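Local coordinates for uncharacterized protein (Mycobacterium tuberculosis CAS/NITR204, PDB 5VYQ), which probably transfers a formyl group from a tetrahydrofolate cofactor to the 4-amino group of the nucleotide-linked sugar dTDP-4-amino-4,6-dideoxyglucose, at residues 110-115 with 197-202; 28-33 with 157-162. All blocks are in the same frame, centred on the assembly; numbering follows the deposited sequence.

Contact 1: 110-115 with 197-202. With 0FX (dTDP-4-amino-4,6-dideoxyglucose), chain D; FON (N-{[4-({[(6R)-2-amino-5-formyl-4-oxo-1,4,5,6,7,8-hexahydropteridin-6-yl]methyl}amino)phenyl]carbonyl}-L-glutamic acid), chain C.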
loop_
_atom_site.group_PDB
_atom_site.type_symbol
_atom_site.label_atom_id
_atom_site.label_comp_id
_atom_site.label_asym_id
_atom_site.label_seq_id
_atom_site.Cartn_x
_atom_site.Cartn_y
_atom_site.Cartn_z
ATOM N N ARG A 110 3.144 24.400 11.306
ATOM C CA ARG A 110 2.992 25.478 10.308
ATOM C C ARG A 110 3.753 25.138 9.039
ATOM O O ARG A 110 4.710 24.348 9.072
ATOM C CB ARG A 110 3.500 26.782 10.906
ATOM C CG ARG A 110 2.721 27.203 12.148
ATOM C CD ARG A 110 3.437 28.138 13.105
ATOM N NE ARG A 110 4.100 29.190 12.343
ATOM C CZ ARG A 110 5.320 29.652 12.579
ATOM N NH1 ARG A 110 5.843 30.501 11.723
ATOM N NH2 ARG A 110 6.044 29.237 13.616
ATOM N N GLY A 111 3.346 25.762 7.930
ATOM C CA GLY A 111 4.068 25.621 6.664
ATOM C C GLY A 111 3.554 24.396 5.921
ATOM O O GLY A 111 2.349 24.153 5.748
ATOM N N TRP A 112 4.462 23.589 5.461
ATOM C CA TRP A 112 4.166 22.701 4.354
ATOM C C TRP A 112 3.474 21.413 4.826
ATOM O O TRP A 112 3.913 20.770 5.756
ATOM C CB TRP A 112 5.518 22.368 3.710
ATOM C CG TRP A 112 5.443 21.986 2.311
ATOM C CD1 TRP A 112 5.559 20.721 1.813
ATOM C CD2 TRP A 112 5.192 22.848 1.192
ATOM N NE1 TRP A 112 5.433 20.754 0.444
ATOM C CE2 TRP A 112 5.206 22.041 0.038
ATOM C CE3 TRP A 112 4.973 24.223 1.053
ATOM C CZ2 TRP A 112 4.977 22.556 -1.247
ATOM C CZ3 TRP A 112 4.742 24.738 -0.230
ATOM C CH2 TRP A 112 4.753 23.904 -1.359
ATOM N N PHE A 113 2.374 21.072 4.167
ATOM C CA PHE A 113 1.677 19.798 4.329
ATOM C C PHE A 113 1.481 19.384 5.795
ATOM O O PHE A 113 1.945 18.353 6.247
ATOM C CB PHE A 113 2.357 18.681 3.553
ATOM C CG PHE A 113 2.542 18.937 2.079
ATOM C CD1 PHE A 113 1.936 19.989 1.389
ATOM C CD2 PHE A 113 3.287 18.013 1.340
ATOM C CE1 PHE A 113 2.136 20.158 0.030
ATOM C CE2 PHE A 113 3.448 18.130 -0.032
ATOM C CZ PHE A 113 2.871 19.223 -0.694
ATOM N N PRO A 114 0.773 20.226 6.547
ATOM C CA PRO A 114 0.759 19.945 8.000
ATOM C C PRO A 114 0.396 18.523 8.449
ATOM O O PRO A 114 0.993 18.029 9.432
ATOM C CB PRO A 114 -0.268 20.961 8.520
ATOM C CG PRO A 114 -0.070 22.146 7.613
ATOM C CD PRO A 114 0.149 21.525 6.239
ATOM N N GLN A 115 -0.619 17.911 7.845
ATOM C CA GLN A 115 -1.105 16.596 8.316
ATOM C C GLN A 115 -0.007 15.530 8.125
ATOM O O GLN A 115 0.008 14.560 8.868
ATOM C CB GLN A 115 -2.385 16.131 7.604
ATOM C CG GLN A 115 -2.290 15.673 6.131
ATOM C CD GLN A 115 -2.111 16.792 5.148
ATOM O OE1 GLN A 115 -2.274 17.983 5.491
ATOM N NE2 GLN A 115 -1.713 16.441 3.937
ATOM N N LYS A 197 11.405 21.744 1.843
ATOM C CA LYS A 197 12.549 20.851 1.995
ATOM C C LYS A 197 12.456 19.793 3.087
ATOM O O LYS A 197 13.053 18.704 3.000
ATOM C CB LYS A 197 13.843 21.647 2.229
ATOM C CG LYS A 197 13.861 22.481 3.509
ATOM C CD LYS A 197 15.244 22.576 4.150
ATOM C CE LYS A 197 15.512 21.378 5.060
ATOM N NZ LYS A 197 16.936 20.938 5.109
ATOM N N ASP A 198 11.796 20.130 4.191
ATOM C CA ASP A 198 11.568 19.176 5.258
ATOM C C ASP A 198 10.702 18.001 4.792
ATOM O O ASP A 198 10.936 16.860 5.204
ATOM C CB ASP A 198 10.936 19.857 6.479
ATOM C CG ASP A 198 11.810 20.952 7.044
ATOM O OD1 ASP A 198 12.934 20.612 7.493
ATOM O OD2 ASP A 198 11.359 22.121 7.022
ATOM N N PHE A 199 9.722 18.263 3.918
ATOM C CA PHE A 199 8.929 17.203 3.305
ATOM C C PHE A 199 9.777 16.402 2.321
ATOM O O PHE A 199 9.787 15.164 2.339
ATOM C CB PHE A 199 7.715 17.795 2.574
ATOM C CG PHE A 199 6.896 16.774 1.880
ATOM C CD1 PHE A 199 6.078 15.930 2.611
ATOM C CD2 PHE A 199 6.975 16.629 0.516
ATOM C CE1 PHE A 199 5.327 14.963 1.976
ATOM C CE2 PHE A 199 6.215 15.665 -0.104
ATOM C CZ PHE A 199 5.410 14.832 0.612
ATOM N N GLU A 200 10.531 17.088 1.462
ATOM C CA GLU A 200 11.409 16.347 0.515
ATOM C C GLU A 200 12.361 15.440 1.253
ATOM O O GLU A 200 12.576 14.260 0.923
ATOM C CB GLU A 200 12.173 17.323 -0.424
ATOM C CG GLU A 200 11.220 18.108 -1.321
ATOM C CD GLU A 200 10.365 17.177 -2.160
ATOM O OE1 GLU A 200 11.000 16.344 -2.832
ATOM O OE2 GLU A 200 9.119 17.272 -2.153
ATOM N N GLN A 201 12.919 15.904 2.343
ATOM C CA GLN A 201 13.777 15.018 3.085
ATOM C C GLN A 201 13.102 13.810 3.736
ATOM O O GLN A 201 13.613 12.704 3.695
ATOM C CB GLN A 201 14.481 15.812 4.154
ATOM C CG GLN A 201 15.499 15.008 4.906
ATOM C CD GLN A 201 16.391 15.855 5.769
ATOM O OE1 GLN A 201 16.904 16.891 5.339
ATOM N NE2 GLN A 201 16.597 15.411 7.000
ATOM N N LEU A 202 11.923 14.013 4.310
ATOM C CA LEU A 202 11.137 12.926 4.893
ATOM C C LEU A 202 10.754 11.802 3.916
ATOM O O LEU A 202 10.585 10.617 4.298
ATOM C CB LEU A 202 9.880 13.575 5.465
ATOM C CG LEU A 202 9.005 12.837 6.465
ATOM C CD1 LEU A 202 9.725 12.440 7.750
ATOM C CD2 LEU A 202 7.866 13.788 6.829
HETATM O O4P 0FX D . -3.121 22.169 0.585
HETATM P P2 0FX D . -2.187 23.041 -0.182
HETATM O O3P 0FX D . -2.818 24.003 -1.164
HETATM O O1G 0FX D . -1.299 23.698 0.995
HETATM C C1G 0FX D . 0.026 24.154 0.789
HETATM C C2G 0FX D . 0.701 24.184 2.167
HETATM O O2G 0FX D . 0.593 22.856 2.698
HETATM C C3G 0FX D . -0.070 25.141 3.092
HETATM O O3G 0FX D . 0.407 25.064 4.459
HETATM C C4G 0FX D . -0.063 26.534 2.475
HETATM N N4A 0FX D . -0.871 27.394 3.372
HETATM C C5G 0FX D . -0.653 26.452 1.067
HETATM C C6G 0FX D . -0.352 27.769 0.353
HETATM O O5G 0FX D . -0.023 25.470 0.226
HETATM O OPP 0FX D . -1.062 22.177 -0.945
HETATM P P 0FX D . -1.180 21.253 -2.264
HETATM O O1P 0FX D . 0.087 21.445 -3.004
HETATM O O2P 0FX D . -2.529 21.471 -2.899
HETATM O O5 0FX D . -1.201 19.753 -1.696
HETATM C C5 0FX D . -2.324 19.229 -1.026
HETATM C C4 0FX D . -1.927 17.944 -0.328
HETATM O O4 0FX D . -1.563 16.993 -1.326
HETATM C C3 0FX D . -0.693 17.995 0.573
HETATM O O3 0FX D . -1.047 18.420 1.894
HETATM C C2 0FX D . -0.152 16.578 0.600
HETATM C C1 0FX D . -0.522 16.158 -0.805
HETATM N N11 0FX D . 0.622 16.244 -1.720
HETATM C C61 0FX D . 0.793 17.215 -2.642
HETATM C C51 0FX D . 1.880 17.207 -3.496
HETATM C C5A 0FX D . 2.055 18.336 -4.481
HETATM C C21 0FX D . 1.502 15.166 -1.770
HETATM O O21 0FX D . 1.319 14.186 -0.917
HETATM N N31 0FX D . 2.567 15.130 -2.572
HETATM C C41 0FX D . 2.728 16.123 -3.476
HETATM O O41 0FX D . 3.797 16.047 -4.293
HETATM N N1 FON C . 2.442 35.309 2.934
HETATM C C2 FON C . 2.866 35.541 4.172
HETATM N NA2 FON C . 3.548 36.697 4.413
HETATM N N3 FON C . 2.634 34.637 5.138
HETATM C C4 FON C . 1.973 33.473 4.925
HETATM O O4 FON C . 1.745 32.670 5.861
HETATM C C4A FON C . 1.459 33.204 3.571
HETATM N N5 FON C . 0.796 32.038 3.154
HETATM C C6 FON C . 0.950 31.726 1.723
HETATM C C7 FON C . 0.466 32.943 0.932
HETATM N N8 FON C . 1.260 34.083 1.320
HETATM C C8A FON C . 1.732 34.232 2.572
HETATM C C9 FON C . 2.383 31.291 1.344
HETATM N N10 FON C . 2.683 30.020 1.997
HETATM C C11 FON C . 6.306 28.008 1.638
HETATM C C12 FON C . 5.301 27.532 2.480
HETATM C C13 FON C . 4.099 28.222 2.582
HETATM C C14 FON C . 3.874 29.376 1.840
HETATM C C15 FON C . 4.865 29.864 0.996
HETATM C C16 FON C . 6.077 29.178 0.902
HETATM C C FON C . 7.625 27.229 1.542
HETATM O O FON C . 7.774 26.086 2.026
HETATM N N FON C . 8.631 27.812 0.883
HETATM C CA FON C . 9.917 27.165 0.624
HETATM C CB FON C . 10.269 27.141 -0.873
HETATM C CG FON C . 9.174 26.389 -1.639
HETATM C CD FON C . 9.521 25.885 -3.026
HETATM O OE1 FON C . 10.719 25.680 -3.312
HETATM O OE2 FON C . 8.583 25.644 -3.830
HETATM C CT FON C . 10.981 27.860 1.418
HETATM O O1 FON C . 12.042 27.210 1.585
HETATM O O2 FON C . 10.763 29.009 1.878
HETATM C CP1 FON C . 0.157 31.306 3.965
HETATM O O3 FON C . -0.398 30.275 3.602
HETATM O O HOH W 1 6.372 19.087 -2.021
#
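The pocket for the dTDP-sugar, at the point where it borders the folate site, is lined by Trp112 and Phe113 of 110-115, and Phe199 of the helix 196-203 packs behind Phe113 to complete an aromatic cluster. Phe113 turns the edge of its ring, at CD2 and CE2, onto the face of Phe199 in a T-shaped (edge-to-face) pair, centroids 4.8 Å apart and planes at 73°, with Phe113 CD2 above the middle of the Phe199 ring. Trp112 approaches the same phenylalanine closer to its backbone, Trp112 CD1 lying 3.7 Å from Phe199 CB. With CG anti to the backbone N (chi1 178°), Phe199 extends from its helix far enough to meet both rings. Phe113 is itself covered on both faces: the indole NE1 of Trp112 lies over the centre of one, and the deoxyribose carbon C3 of 0FX packs against the opposite one, 3.4 Å from Phe113 CD1. A water joins the segments beside the rings, accepting from Trp112 NE1 at 3.1 Å and donating to Glu200 OE2 at 3.3 Å. The cluster thus joins the formyl transferase region of the chain to the start of the C-terminal dimerization region, whose Asn230 also bonds 0FX. The backbone of 111-113 holds the hexose: 0FX O3G donates to Gly111 O, and Phe113 N, at the N-cap of helix 114-121, donates to 0FX O2G over 2.9 Å. Farther along, Gln115 NE2 sends an almost straight bond, 176° at the hydrogen, to the deoxyribose hydroxyl O3 of 0FX, and it also bonds Ser155 OG. On the folate side, FON C12 lies at the edge of the indole, and Trp112 CE3 is 3.5 Å from the carbonyl oxygen O of FON.

Contact 2: 28-33 with 157-162. With 0FX (dTDP-4-amino-4,6-dideoxyglucose), chain D.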
loop_
_atom_site.group_PDB
_atom_site.type_symbol
_atom_site.label_atom_id
_atom_site.label_comp_id
_atom_site.label_asym_id
_atom_site.label_seq_id
_atom_site.Cartn_x
_atom_site.Cartn_y
_atom_site.Cartn_z
ATOM N N THR A 28 -5.861 32.139 -4.844
ATOM C CA THR A 28 -5.957 30.704 -4.569
ATOM C C THR A 28 -5.254 29.865 -5.637
ATOM O O THR A 28 -5.404 30.119 -6.829
ATOM C CB THR A 28 -7.438 30.310 -4.471
ATOM O OG1 THR A 28 -7.581 28.930 -4.128
ATOM C CG2 THR A 28 -8.218 30.628 -5.734
ATOM N N ASP A 29 -4.501 28.868 -5.197
ATOM C CA ASP A 29 -3.756 27.975 -6.077
ATOM C C ASP A 29 -4.150 26.501 -5.902
ATOM O O ASP A 29 -3.416 25.600 -6.329
ATOM C CB ASP A 29 -2.254 28.142 -5.844
ATOM C CG ASP A 29 -1.733 29.454 -6.370
ATOM O OD1 ASP A 29 -2.214 29.905 -7.422
ATOM O OD2 ASP A 29 -0.827 30.030 -5.722
ATOM N N ASN A 30 -5.264 26.243 -5.238
ATOM C CA ASN A 30 -5.724 24.898 -4.862
ATOM C C ASN A 30 -7.149 24.688 -5.384
ATOM O O ASN A 30 -8.018 25.540 -5.253
ATOM C CB ASN A 30 -5.660 24.740 -3.333
ATOM C CG ASN A 30 -6.225 23.431 -2.834
ATOM O OD1 ASN A 30 -7.432 23.274 -2.736
ATOM N ND2 ASN A 30 -5.353 22.497 -2.471
ATOM N N VAL A 31 -7.394 23.532 -6.008
ATOM C CA VAL A 31 -8.666 23.243 -6.638
ATOM C C VAL A 31 -9.852 23.282 -5.668
ATOM O O VAL A 31 -10.886 23.832 -5.984
ATOM C CB VAL A 31 -8.570 21.893 -7.383
ATOM C CG1 VAL A 31 -8.449 20.722 -6.412
ATOM C CG2 VAL A 31 -9.719 21.691 -8.347
ATOM N N HIS A 32 -9.688 22.724 -4.467
ATOM C CA HIS A 32 -10.766 22.716 -3.495
ATOM C C HIS A 32 -11.011 24.139 -2.984
ATOM O O HIS A 32 -12.146 24.592 -2.856
ATOM C CB HIS A 32 -10.474 21.788 -2.310
ATOM C CG HIS A 32 -9.954 20.449 -2.714
ATOM N ND1 HIS A 32 -10.761 19.484 -3.279
ATOM C CD2 HIS A 32 -8.704 19.933 -2.696
ATOM C CE1 HIS A 32 -10.030 18.417 -3.564
ATOM N NE2 HIS A 32 -8.778 18.666 -3.223
ATOM N N ALA A 33 -9.935 24.850 -2.674
ATOM C CA ALA A 33 -10.070 26.176 -2.100
ATOM C C ALA A 33 -10.645 27.110 -3.166
ATOM O O ALA A 33 -11.389 28.035 -2.877
ATOM C CB ALA A 33 -8.742 26.677 -1.593
ATOM N N SER A 157 -6.463 10.760 3.370
ATOM C CA SER A 157 -7.747 10.670 4.025
ATOM C C SER A 157 -7.952 11.838 4.999
ATOM O O SER A 157 -9.060 12.368 5.099
ATOM C CB SER A 157 -7.982 9.333 4.690
ATOM O OG SER A 157 -7.087 9.051 5.752
ATOM N N VAL A 158 -6.905 12.242 5.705
ATOM C CA VAL A 158 -7.009 13.400 6.609
ATOM C C VAL A 158 -7.274 14.675 5.797
ATOM O O VAL A 158 -8.139 15.490 6.129
ATOM C CB VAL A 158 -5.788 13.580 7.491
ATOM C CG1 VAL A 158 -5.853 14.913 8.261
ATOM C CG2 VAL A 158 -5.625 12.371 8.408
ATOM N N TYR A 159 -6.547 14.839 4.705
ATOM C CA TYR A 159 -6.646 16.042 3.881
ATOM C C TYR A 159 -8.066 16.220 3.340
ATOM O O TYR A 159 -8.586 17.334 3.335
ATOM C CB TYR A 159 -5.663 15.941 2.718
ATOM C CG TYR A 159 -5.503 17.237 1.969
ATOM C CD1 TYR A 159 -4.847 18.318 2.502
ATOM C CD2 TYR A 159 -6.107 17.385 0.744
ATOM C CE1 TYR A 159 -4.733 19.514 1.790
ATOM C CE2 TYR A 159 -6.039 18.567 0.033
ATOM C CZ TYR A 159 -5.346 19.626 0.565
ATOM O OH TYR A 159 -5.228 20.788 -0.133
ATOM N N ALA A 160 -8.720 15.145 2.936
ATOM C CA ALA A 160 -10.074 15.235 2.436
ATOM C C ALA A 160 -10.996 15.776 3.519
ATOM O O ALA A 160 -11.833 16.666 3.248
ATOM C CB ALA A 160 -10.550 13.893 1.918
ATOM N N ARG A 161 -10.808 15.338 4.762
ATOM C CA ARG A 161 -11.584 15.890 5.868
ATOM C C ARG A 161 -11.193 17.344 6.157
ATOM O O ARG A 161 -12.057 18.184 6.459
ATOM C CB ARG A 161 -11.484 15.020 7.130
ATOM C CG ARG A 161 -12.054 13.601 6.953
ATOM C CD ARG A 161 -12.449 12.844 8.217
ATOM N NE ARG A 161 -11.375 12.791 9.195
ATOM C CZ ARG A 161 -10.390 11.904 9.154
ATOM N NH1 ARG A 161 -9.444 11.969 10.059
ATOM N NH2 ARG A 161 -10.337 10.976 8.184
ATOM N N LEU A 162 -9.911 17.681 6.053
ATOM C CA LEU A 162 -9.495 19.079 6.166
ATOM C C LEU A 162 -10.179 20.012 5.182
ATOM O O LEU A 162 -10.582 21.124 5.555
ATOM C CB LEU A 162 -7.972 19.257 6.072
ATOM C CG LEU A 162 -7.180 18.574 7.164
ATOM C CD1 LEU A 162 -5.689 18.759 6.877
ATOM C CD2 LEU A 162 -7.455 19.142 8.518
HETATM O O4P 0FX D . -3.121 22.169 0.585
HETATM P P2 0FX D . -2.187 23.041 -0.182
HETATM O O3P 0FX D . -2.818 24.003 -1.164
HETATM O O1G 0FX D . -1.299 23.698 0.995
HETATM C C1G 0FX D . 0.026 24.154 0.789
HETATM C C2G 0FX D . 0.701 24.184 2.167
HETATM O O2G 0FX D . 0.593 22.856 2.698
HETATM C C3G 0FX D . -0.070 25.141 3.092
HETATM O O3G 0FX D . 0.407 25.064 4.459
HETATM C C4G 0FX D . -0.063 26.534 2.475
HETATM N N4A 0FX D . -0.871 27.394 3.372
HETATM C C5G 0FX D . -0.653 26.452 1.067
HETATM C C6G 0FX D . -0.352 27.769 0.353
HETATM O O5G 0FX D . -0.023 25.470 0.226
HETATM O OPP 0FX D . -1.062 22.177 -0.945
HETATM P P 0FX D . -1.180 21.253 -2.264
HETATM O O1P 0FX D . 0.087 21.445 -3.004
HETATM O O2P 0FX D . -2.529 21.471 -2.899
HETATM O O5 0FX D . -1.201 19.753 -1.696
HETATM C C5 0FX D . -2.324 19.229 -1.026
HETATM C C4 0FX D . -1.927 17.944 -0.328
HETATM O O4 0FX D . -1.563 16.993 -1.326
HETATM C C3 0FX D . -0.693 17.995 0.573
HETATM O O3 0FX D . -1.047 18.420 1.894
HETATM C C2 0FX D . -0.152 16.578 0.600
HETATM C C1 0FX D . -0.522 16.158 -0.805
HETATM N N11 0FX D . 0.622 16.244 -1.720
HETATM C C61 0FX D . 0.793 17.215 -2.642
HETATM C C51 0FX D . 1.880 17.207 -3.496
HETATM C C5A 0FX D . 2.055 18.336 -4.481
HETATM C C21 0FX D . 1.502 15.166 -1.770
HETATM O O21 0FX D . 1.319 14.186 -0.917
HETATM N N31 0FX D . 2.567 15.130 -2.572
HETATM C C41 0FX D . 2.728 16.123 -3.476
HETATM O O41 0FX D . 3.797 16.047 -4.293
#
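The phenol ring of Tyr159 has the sugar nucleotide over one face and the amide of Asn30 at its edge: the deoxyribose carbon C4 of 0FX lies above the ring centre, while Asn30 ND2 comes in near the ring plane at the hydroxyl end. The two side chains arrive from opposite directions, amide and ring planes 59° apart, and Asn30 ND2 donates a weak, bent bond of 2.9 Å to Tyr159 OH. The imidazole of His32, with Val31 CG1 over one face, makes a looser, oblique approach, His32 CD2 standing 4.1 Å from Tyr159 CE2. Asn30 and Tyr159 meet at the diphosphate. Tyr159 OH donates a hydrogen bond to 0FX O4P at 2.6 Å, so the hydroxyl accepts weakly from the asparagine and donates to the phosphate, which may polarise it slightly toward the anion. Asn30 ND2 meanwhile donates to 0FX O2P on the other phosphorus at 3.0 Å, and weakly to 0FX O3P, so this one nitrogen bonds one phosphate and more weakly the other. The other end of the amide is also occupied. As the N-cap of helix 31-43, Asn30 receives Ala33 N on OD1 at 3.0 Å, in the carbonyl plane on a lone pair, together with a weaker bond from His32 N. That cap holds the amide's orientation and leaves ND2 turned to the phosphates. Tyr159 reaches them because its CG is anti to the backbone N (chi1 -169°), which carries the long ring out from its helix. In the fold, Asn30 follows strand 24-28 of the mixed sheet and opens helix 31-43, where His32 packs on Met163 and Ala33 on Glu166 of helix 155-179; that long helix, through Val158 and Leu162, rests on Cys147 of strand 141-147.

In the fold
The centres of contacts 1 and 2 lie 16 Å apart, and both touch the same dTDP-sugar: contact 1 meets its hexose and nucleoside, contact 2 its diphosphate and the deoxyribose. Their segments alternate along the chain, in the order 28-33, 110-115, 157-162, 197-202, so residues remote in sequence converge on one ligand. Gln115 couples them directly at the start of helix 114-121, its CB packing 3.7 Å from Val158 CG1 of helix 155-179. Contact 2 ties that helix to the one following strand 24-28 of the mixed sheet, whereas contact 1 packs helix 196-203 against the aromatic side of the pocket, so the ligand site gathers residues from several separate parts of the chain.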